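Local coordinates for protein uncharacterized tRNA/rRNA methyltransferase HI_0380 (Haemophilus influenzae, PDB 3ILK) that probably methylates tRNA or rRNA with S-adenosyl-L-methionine as methyl donor, as a TrmH-family member of the SPOUT-type methyltransferases, at residues 75-80 and 128-133; 6-11 and 109-114. One frame throughout, in Å; residues are numbered along the deposited sequence.

Both contacts are pairings of parallel strands in one sheet, and their centres lie about 9 Å apart. Across the sheet the strands run 8-13, 109-113, 77-81, 130-132, so contact 2 joins the first two of these and contact 1 the last two. The seam between them is closed by probable hydrogen bonds from Ile-79 N to Ala-110 O (2.9 Å) and from Val-112 N to Ile-79 O (2.7 Å). Along the chain the segments alternate: 6-11, 75-80, 109-114, 128-133. Strand 77-81 ends on Thr-81, and strands 109-113 and 130-132 are followed by Gly-114 and, two residues on, Ile-134; all three residues are assigned by similarity to the S-adenosyl-L-methionine site.

Contact 1. Residues 75-80 and 128-133; sequences CSLVIG and CHYHLN
Ile-79 faces Tyr-130, and Gly-80 faces His-131, in two parallel bridges whose CA atoms are 5.1 Å apart in each pair. The short strand axes approach to 4.8 Å but diverge by 36°. Three backbone hydrogen bonds hold the pair: His-129 N to Val-78 O, Gly-80 N to Tyr-130 O, and Leu-132 N to Gly-80 O, the last 2.7 Å long and fairly straight at 167°. Gly-80 therefore donates and accepts across the same seam.

Packing is tight around buried Gly-80. The SG of Cys-128 lies 3.5 Å from Gly-80 N, close to the glycine's CA, and also meets Val-78 CG1. On the face carrying Ile-79, that side chain splits between two partners. Its chi1 of -61° sets CG2 opposite the backbone N, where it touches Leu-132 CB at 3.7 Å, while CD1 approaches Tyr-130 CB. The tyrosine ring receives Leu-77 CD1 at its edge, in the ring plane, 4.0 Å from Tyr-130 CD1, and Lys-101 makes a cation-pi contact with the same ring. Helix 95-104 covers this face, with Cys-98 against both Ile-79 and Leu-132.

Toward Ser-76 the contact loosens. His-129 is exposed, and its ring edge comes up to Val-78 N, 3.2 Å from His-129 CD2. Its NE2 is 3.3 Å from Ser-76 O, but the angle is too poor for a hydrogen bond; Ser-76 OG bonds instead to Tyr-105 OH. At the other end, by contrast, His-131 is buried on the face opposite Ile-79, with ND1 bonded to Thr-91 OG1 and NE2 to Leu-125 O. Its side chain lies near Ser-82, part of the cofactor site inferred by similarity, consistent with SPOUT methyltransferases, where loops of the trefoil knot in the C-terminal part of the SPOUT domain form this site.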
ATOM      1  N   CYS A  75      20.726   7.348  23.723  1.00 24.83           N
ATOM      2  CA  CYS A  75      19.400   7.503  23.102  1.00 25.11           C
ATOM      3  C   CYS A  75      18.383   7.951  24.143  1.00 24.79           C
ATOM      4  O   CYS A  75      18.146   7.235  25.126  1.00 25.70           O
ATOM      5  CB  CYS A  75      18.937   6.192  22.481  1.00 23.25           C
ATOM      6  SG  CYS A  75      20.072   5.535  21.264  1.00 28.81           S
ATOM      7  N   SER A  76      17.763   9.123  23.953  1.00 23.56           N
ATOM      8  CA  SER A  76      16.854   9.606  24.979  1.00 21.57           C
ATOM      9  C   SER A  76      15.397   9.206  24.691  1.00 21.58           C
ATOM     10  O   SER A  76      14.510   9.491  25.505  1.00 21.65           O
ATOM     11  CB  SER A  76      17.010  11.132  25.160  1.00 21.13           C
ATOM     12  OG  SER A  76      16.630  11.744  23.944  1.00 20.31           O
ATOM     13  N   LEU A  77      15.131   8.556  23.550  1.00 19.82           N
ATOM     14  CA  LEU A  77      13.817   7.931  23.327  1.00 19.57           C
ATOM     15  C   LEU A  77      14.090   6.466  23.072  1.00 19.85           C
ATOM     16  O   LEU A  77      14.795   6.157  22.168  1.00 16.76           O
ATOM     17  CB  LEU A  77      13.074   8.472  22.109  1.00 20.62           C
ATOM     18  CG  LEU A  77      11.696   7.867  21.671  1.00 23.51           C
ATOM     19  CD1 LEU A  77      10.628   7.835  22.788  1.00 20.81           C
ATOM     20  CD2 LEU A  77      11.073   8.587  20.402  1.00 19.70           C
ATOM     21  N   VAL A  78      13.492   5.620  23.889  1.00 20.02           N
ATOM     22  CA  VAL A  78      13.697   4.205  23.874  1.00 19.27           C
ATOM     23  C   VAL A  78      12.343   3.521  23.651  1.00 21.15           C
ATOM     24  O   VAL A  78      11.398   3.797  24.378  1.00 20.95           O
ATOM     25  CB  VAL A  78      14.287   3.776  25.197  1.00 19.82           C
ATOM     26  CG1 VAL A  78      14.535   2.214  25.223  1.00 15.50           C
ATOM     27  CG2 VAL A  78      15.611   4.541  25.444  1.00 19.50           C
ATOM     28  N   ILE A  79      12.268   2.636  22.643  1.00 20.75           N
ATOM     29  CA  ILE A  79      11.042   1.969  22.318  1.00 21.50           C
ATOM     30  C   ILE A  79      11.396   0.516  22.414  1.00 21.50           C
ATOM     31  O   ILE A  79      12.360   0.076  21.719  1.00 22.57           O
ATOM     32  CB  ILE A  79      10.585   2.196  20.872  1.00 21.62           C
ATOM     33  CG1 ILE A  79      10.335   3.712  20.579  1.00 21.18           C
ATOM     34  CG2 ILE A  79       9.237   1.486  20.594  1.00 19.95           C
ATOM     35  CD1 ILE A  79       9.531   4.310  21.621  1.00 23.84           C
ATOM     36  N   GLY A  80      10.663  -0.234  23.240  1.00 21.12           N
ATOM     37  CA  GLY A  80      10.881  -1.750  23.253  1.00 20.76           C
ATOM     38  C   GLY A  80       9.684  -2.483  22.660  1.00 21.35           C
ATOM     39  O   GLY A  80       8.528  -2.099  22.868  1.00 22.95           O
ATOM     40  N   CYS A 128      11.942   1.462  28.865  1.00 22.48           N
ATOM     41  CA  CYS A 128      11.371   1.964  27.620  1.00 21.50           C
ATOM     42  C   CYS A 128      10.308   3.039  27.840  1.00 21.79           C
ATOM     43  O   CYS A 128       9.459   2.876  28.702  1.00 21.58           O
ATOM     44  CB  CYS A 128      10.713   0.862  26.870  1.00 20.96           C
ATOM     45  SG  CYS A 128      11.903  -0.436  26.504  1.00 25.05           S
ATOM     46  N   HIS A 129      10.264   4.047  26.963  1.00 20.04           N
ATOM     47  CA  HIS A 129       9.269   5.148  27.142  1.00 20.11           C
ATOM     48  C   HIS A 129       7.957   4.625  26.548  1.00 20.32           C
ATOM     49  O   HIS A 129       6.893   4.896  27.078  1.00 18.85           O
ATOM     50  CB  HIS A 129       9.748   6.400  26.426  1.00 18.18           C
ATOM     51  CG  HIS A 129      11.029   6.936  26.991  1.00 20.27           C
ATOM     52  ND1 HIS A 129      11.065   7.841  28.044  1.00 22.48           N
ATOM     53  CD2 HIS A 129      12.319   6.639  26.705  1.00 19.95           C
ATOM     54  CE1 HIS A 129      12.323   8.090  28.365  1.00 19.45           C
ATOM     55  NE2 HIS A 129      13.102   7.374  27.571  1.00 23.86           N
ATOM     56  N   TYR A 130       8.053   3.796  25.496  1.00 18.47           N
ATOM     57  CA  TYR A 130       6.835   3.271  24.883  1.00 20.16           C
ATOM     58  C   TYR A 130       7.074   1.823  24.547  1.00 20.41           C
ATOM     59  O   TYR A 130       8.245   1.365  24.480  1.00 20.95           O
ATOM     60  CB  TYR A 130       6.297   4.083  23.642  1.00 19.66           C
ATOM     61  CG  TYR A 130       5.997   5.551  23.943  1.00 23.37           C
ATOM     62  CD1 TYR A 130       6.985   6.513  23.748  1.00 21.92           C
ATOM     63  CD2 TYR A 130       4.734   5.971  24.423  1.00 22.32           C
ATOM     64  CE1 TYR A 130       6.753   7.856  24.028  1.00 24.74           C
ATOM     65  CE2 TYR A 130       4.481   7.329  24.720  1.00 26.89           C
ATOM     66  CZ  TYR A 130       5.498   8.255  24.514  1.00 25.98           C
ATOM     67  OH  TYR A 130       5.299   9.583  24.767  1.00 30.34           O
ATOM     68  N   HIS A 131       5.978   1.082  24.427  1.00 20.30           N
ATOM     69  CA  HIS A 131       6.088  -0.362  24.175  1.00 20.49           C
ATOM     70  C   HIS A 131       5.363  -0.665  22.911  1.00 21.31           C
ATOM     71  O   HIS A 131       4.175  -0.334  22.781  1.00 22.31           O
ATOM     72  CB  HIS A 131       5.549  -1.148  25.343  1.00 19.61           C
ATOM     73  CG  HIS A 131       6.226  -0.783  26.634  1.00 19.79           C
ATOM     74  ND1 HIS A 131       5.752   0.210  27.466  1.00 18.52           N
ATOM     75  CD2 HIS A 131       7.392  -1.184  27.165  1.00 21.06           C
ATOM     76  CE1 HIS A 131       6.574   0.359  28.485  1.00 18.80           C
ATOM     77  NE2 HIS A 131       7.578  -0.479  28.327  1.00 18.64           N
ATOM     78  N   LEU A 132       6.085  -1.313  21.983  1.00 22.83           N
ATOM     79  CA  LEU A 132       5.649  -1.425  20.601  1.00 22.58           C
ATOM     80  C   LEU A 132       5.062  -2.790  20.333  1.00 22.91           C
ATOM     81  O   LEU A 132       5.743  -3.802  20.467  1.00 21.94           O
ATOM     82  CB  LEU A 132       6.812  -1.101  19.656  1.00 22.07           C
ATOM     83  CG  LEU A 132       6.534  -1.256  18.139  1.00 25.91           C
ATOM     84  CD1 LEU A 132       5.412  -0.333  17.763  1.00 26.94           C
ATOM     85  CD2 LEU A 132       7.806  -0.935  17.300  1.00 25.59           C
ATOM     86  N   ASN A 133       3.775  -2.823  19.992  1.00 23.52           N
ATOM     87  CA  ASN A 133       3.164  -4.109  19.722  1.00 23.33           C
ATOM     88  C   ASN A 133       2.699  -4.115  18.288  1.00 23.19           C
ATOM     89  O   ASN A 133       2.062  -3.146  17.825  1.00 23.15           O
ATOM     90  CB  ASN A 133       1.977  -4.381  20.669  1.00 23.51           C
ATOM     91  CG  ASN A 133       1.265  -5.673  20.326  1.00 26.37           C
ATOM     92  OD1 ASN A 133       0.187  -5.662  19.734  1.00 28.65           O
ATOM     93  ND2 ASN A 133       1.889  -6.788  20.644  1.00 22.82           N
TER

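Contact 2. Residues 6-11 and 109-114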
ATOM      1  N   GLU A   6      19.400   7.455  10.213  1.00 45.62           N
ATOM      2  CA  GLU A   6      20.676   7.166  10.862  1.00 43.45           C
ATOM      3  C   GLU A   6      20.753   7.529  12.355  1.00 41.54           C
ATOM      4  O   GLU A   6      21.573   6.948  13.087  1.00 40.76           O
ATOM      5  CB  GLU A   6      21.820   7.846  10.086  1.00 44.82           C
ATOM      6  CG  GLU A   6      22.491   7.012   8.954  1.00 46.61           C
ATOM      7  CD  GLU A   6      21.538   6.589   7.806  1.00 51.55           C
ATOM      8  OE1 GLU A   6      20.705   5.653   8.023  1.00 53.37           O
ATOM      9  OE2 GLU A   6      21.656   7.156   6.676  1.00 51.85           O
ATOM     10  N   ASN A   7      19.938   8.483  12.807  1.00 38.42           N
ATOM     11  CA  ASN A   7      19.719   8.670  14.246  1.00 36.26           C
ATOM     12  C   ASN A   7      18.843   7.581  14.923  1.00 34.34           C
ATOM     13  O   ASN A   7      18.369   7.799  16.059  1.00 33.83           O
ATOM     14  CB  ASN A   7      19.188  10.088  14.600  1.00 37.13           C
ATOM     15  CG  ASN A   7      17.705  10.327  14.179  1.00 39.16           C
ATOM     16  OD1 ASN A   7      17.069  11.337  14.573  1.00 41.17           O
ATOM     17  ND2 ASN A   7      17.163   9.416  13.376  1.00 38.78           N
ATOM     18  N   ILE A   8      18.618   6.434  14.252  1.00 30.83           N
ATOM     19  CA  ILE A   8      17.804   5.341  14.847  1.00 27.79           C
ATOM     20  C   ILE A   8      18.668   4.087  15.028  1.00 26.85           C
ATOM     21  O   ILE A   8      19.149   3.526  14.067  1.00 24.44           O
ATOM     22  CB  ILE A   8      16.594   4.930  13.960  1.00 27.75           C
ATOM     23  CG1 ILE A   8      15.630   6.127  13.708  1.00 27.18           C
ATOM     24  CG2 ILE A   8      15.895   3.686  14.543  1.00 25.95           C
ATOM     25  CD1 ILE A   8      14.715   5.942  12.395  1.00 23.20           C
ATOM     26  N   ARG A   9      18.865   3.688  16.268  1.00 25.10           N
ATOM     27  CA  ARG A   9      19.618   2.474  16.564  1.00 24.73           C
ATOM     28  C   ARG A   9      18.642   1.328  16.725  1.00 24.61           C
ATOM     29  O   ARG A   9      17.750   1.386  17.581  1.00 25.07           O
ATOM     30  CB  ARG A   9      20.449   2.668  17.852  1.00 24.13           C
ATOM     31  CG  ARG A   9      21.332   1.432  18.248  1.00 24.93           C
ATOM     32  CD  ARG A   9      22.150   1.685  19.508  1.00 24.53           C
ATOM     33  NE  ARG A   9      22.942   2.925  19.422  1.00 21.53           N
ATOM     34  CZ  ARG A   9      23.425   3.621  20.451  1.00 25.00           C
ATOM     35  NH1 ARG A   9      23.244   3.242  21.726  1.00 26.55           N
ATOM     36  NH2 ARG A   9      24.085   4.746  20.195  1.00 22.80           N
ATOM     37  N   ILE A  10      18.862   0.260  15.972  1.00 23.94           N
ATOM     38  CA  ILE A  10      18.111  -0.975  16.106  1.00 23.67           C
ATOM     39  C   ILE A  10      18.883  -1.896  17.064  1.00 23.94           C
ATOM     40  O   ILE A  10      20.031  -2.231  16.812  1.00 22.83           O
ATOM     41  CB  ILE A  10      17.915  -1.645  14.707  1.00 23.46           C
ATOM     42  CG1 ILE A  10      17.085  -0.748  13.763  1.00 24.31           C
ATOM     43  CG2 ILE A  10      17.288  -3.072  14.802  1.00 23.10           C
ATOM     44  CD1 ILE A  10      15.640  -0.548  14.184  1.00 21.75           C
ATOM     45  N   VAL A  11      18.261  -2.276  18.178  1.00 23.48           N
ATOM     46  CA  VAL A  11      18.953  -3.134  19.142  1.00 22.67           C
ATOM     47  C   VAL A  11      18.335  -4.526  19.149  1.00 21.70           C
ATOM     48  O   VAL A  11      17.149  -4.666  19.317  1.00 20.55           O
ATOM     49  CB  VAL A  11      18.877  -2.551  20.582  1.00 24.06           C
ATOM     50  CG1 VAL A  11      19.651  -3.505  21.575  1.00 21.10           C
ATOM     51  CG2 VAL A  11      19.363  -1.018  20.604  1.00 20.69           C
ATOM     52  N   ILE A 109      17.124   7.624  19.046  1.00 21.60           N
ATOM     53  CA  ILE A 109      16.060   6.736  19.377  1.00 22.71           C
ATOM     54  C   ILE A 109      16.680   5.331  19.328  1.00 22.29           C
ATOM     55  O   ILE A 109      17.391   4.973  18.350  1.00 23.29           O
ATOM     56  CB  ILE A 109      14.913   6.851  18.279  1.00 21.75           C
ATOM     57  CG1 ILE A 109      14.355   8.264  18.189  1.00 24.53           C
ATOM     58  CG2 ILE A 109      13.810   5.798  18.495  1.00 25.86           C
ATOM     59  CD1 ILE A 109      14.880   9.013  16.963  1.00 18.32           C
ATOM     60  N   ALA A 110      16.463   4.534  20.367  1.00 21.05           N
ATOM     61  CA  ALA A 110      16.738   3.074  20.196  1.00 21.60           C
ATOM     62  C   ALA A 110      15.405   2.334  20.067  1.00 19.83           C
ATOM     63  O   ALA A 110      14.453   2.617  20.783  1.00 21.97           O
ATOM     64  CB  ALA A 110      17.545   2.558  21.399  1.00 20.69           C
ATOM     65  N   ILE A 111      15.277   1.454  19.097  1.00 21.79           N
ATOM     66  CA  ILE A 111      14.184   0.517  19.119  1.00 19.50           C
ATOM     67  C   ILE A 111      14.735  -0.856  19.459  1.00 21.08           C
ATOM     68  O   ILE A 111      15.569  -1.368  18.729  1.00 21.20           O
ATOM     69  CB  ILE A 111      13.436   0.547  17.785  1.00 20.07           C
ATOM     70  CG1 ILE A 111      13.103   2.034  17.414  1.00 19.26           C
ATOM     71  CG2 ILE A 111      12.186  -0.290  17.884  1.00 18.40           C
ATOM     72  CD1 ILE A 111      12.543   2.177  16.009  1.00 23.36           C
ATOM     73  N   VAL A 112      14.209  -1.463  20.536  1.00 21.24           N
ATOM     74  CA  VAL A 112      14.775  -2.642  21.138  1.00 21.37           C
ATOM     75  C   VAL A 112      13.816  -3.763  20.863  1.00 22.52           C
ATOM     76  O   VAL A 112      12.633  -3.671  21.187  1.00 23.70           O
ATOM     77  CB  VAL A 112      15.036  -2.480  22.697  1.00 21.36           C
ATOM     78  CG1 VAL A 112      15.840  -3.697  23.247  1.00 21.13           C
ATOM     79  CG2 VAL A 112      15.814  -1.121  22.981  1.00 18.20           C
ATOM     80  N   PHE A 113      14.366  -4.800  20.253  1.00 22.38           N
ATOM     81  CA  PHE A 113      13.688  -6.044  19.914  1.00 23.08           C
ATOM     82  C   PHE A 113      14.089  -7.077  20.931  1.00 24.70           C
ATOM     83  O   PHE A 113      15.281  -7.485  21.013  1.00 25.94           O
ATOM     84  CB  PHE A 113      14.042  -6.448  18.476  1.00 21.05           C
ATOM     85  CG  PHE A 113      13.495  -5.485  17.434  1.00 22.12           C
ATOM     86  CD1 PHE A 113      14.153  -4.274  17.151  1.00 20.36           C
ATOM     87  CD2 PHE A 113      12.320  -5.786  16.751  1.00 18.89           C
ATOM     88  CE1 PHE A 113      13.643  -3.387  16.198  1.00 25.59           C
ATOM     89  CE2 PHE A 113      11.796  -4.901  15.819  1.00 22.17           C
ATOM     90  CZ  PHE A 113      12.453  -3.691  15.549  1.00 20.84           C
ATOM     91  N   GLY A 114      13.098  -7.518  21.723  1.00 24.94           N
ATOM     92  CA  GLY A 114      13.383  -8.414  22.831  1.00 23.46           C
ATOM     93  C   GLY A 114      13.468  -9.780  22.234  1.00 25.17           C
ATOM     94  O   GLY A 114      13.179  -9.966  21.047  1.00 23.07           O
TER
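Neighbouring parallel strands of the alpha/beta SPOUT sheet, 8-13 and 109-113, meet here with their axes 4.8 Å apart and only 20° from parallel. Five backbone hydrogen bonds alternate between them: Ile-109 N donates to Asn-7 O, Arg-9 N to Ile-109 O, Ile-111 N to Arg-9 O, Val-11 N to Ile-111 O, and Phe-113 N to Val-11 O. The bond from Ile-109 N to Asn-7 O is the longest, 3.2 Å. That from Val-11 N to Ile-111 O is nearly straight at 178°.

One face carries Ile-8, Ile-10, Ile-109 and Ile-111. Ile-8 CG2 reaches Ile-111 CD1 at 4.0 Å, and Ile-10 CG2 comes within 3.9 Å of Phe-113 CE1. The phenyl ring also presents its edge to Val-11 O, which lies in the ring plane 3.7 Å from Phe-113 CD1. Helix 145-169 packs on this face through Leu-156 on Ile-111 and Val-149 and Val-152 on Phe-113, the layered order of an alpha/beta fold. Phe-113 also lies near Thr-81, which together with Gly-114 is assigned by similarity to the S-adenosyl-L-methionine site.

On the opposite face, Val-11 and Val-112 lie side by side and point the same way, Val-11 CB 4.1 Å from Val-112 CG2. Val-11 CG2 also touches Ala-110 CB. The Arg-9 chain bends at chi3 (-53°) and leads away from strand 109-113, its NH1 hydrogen-bonded to Ala-71 O and Asp-73 O.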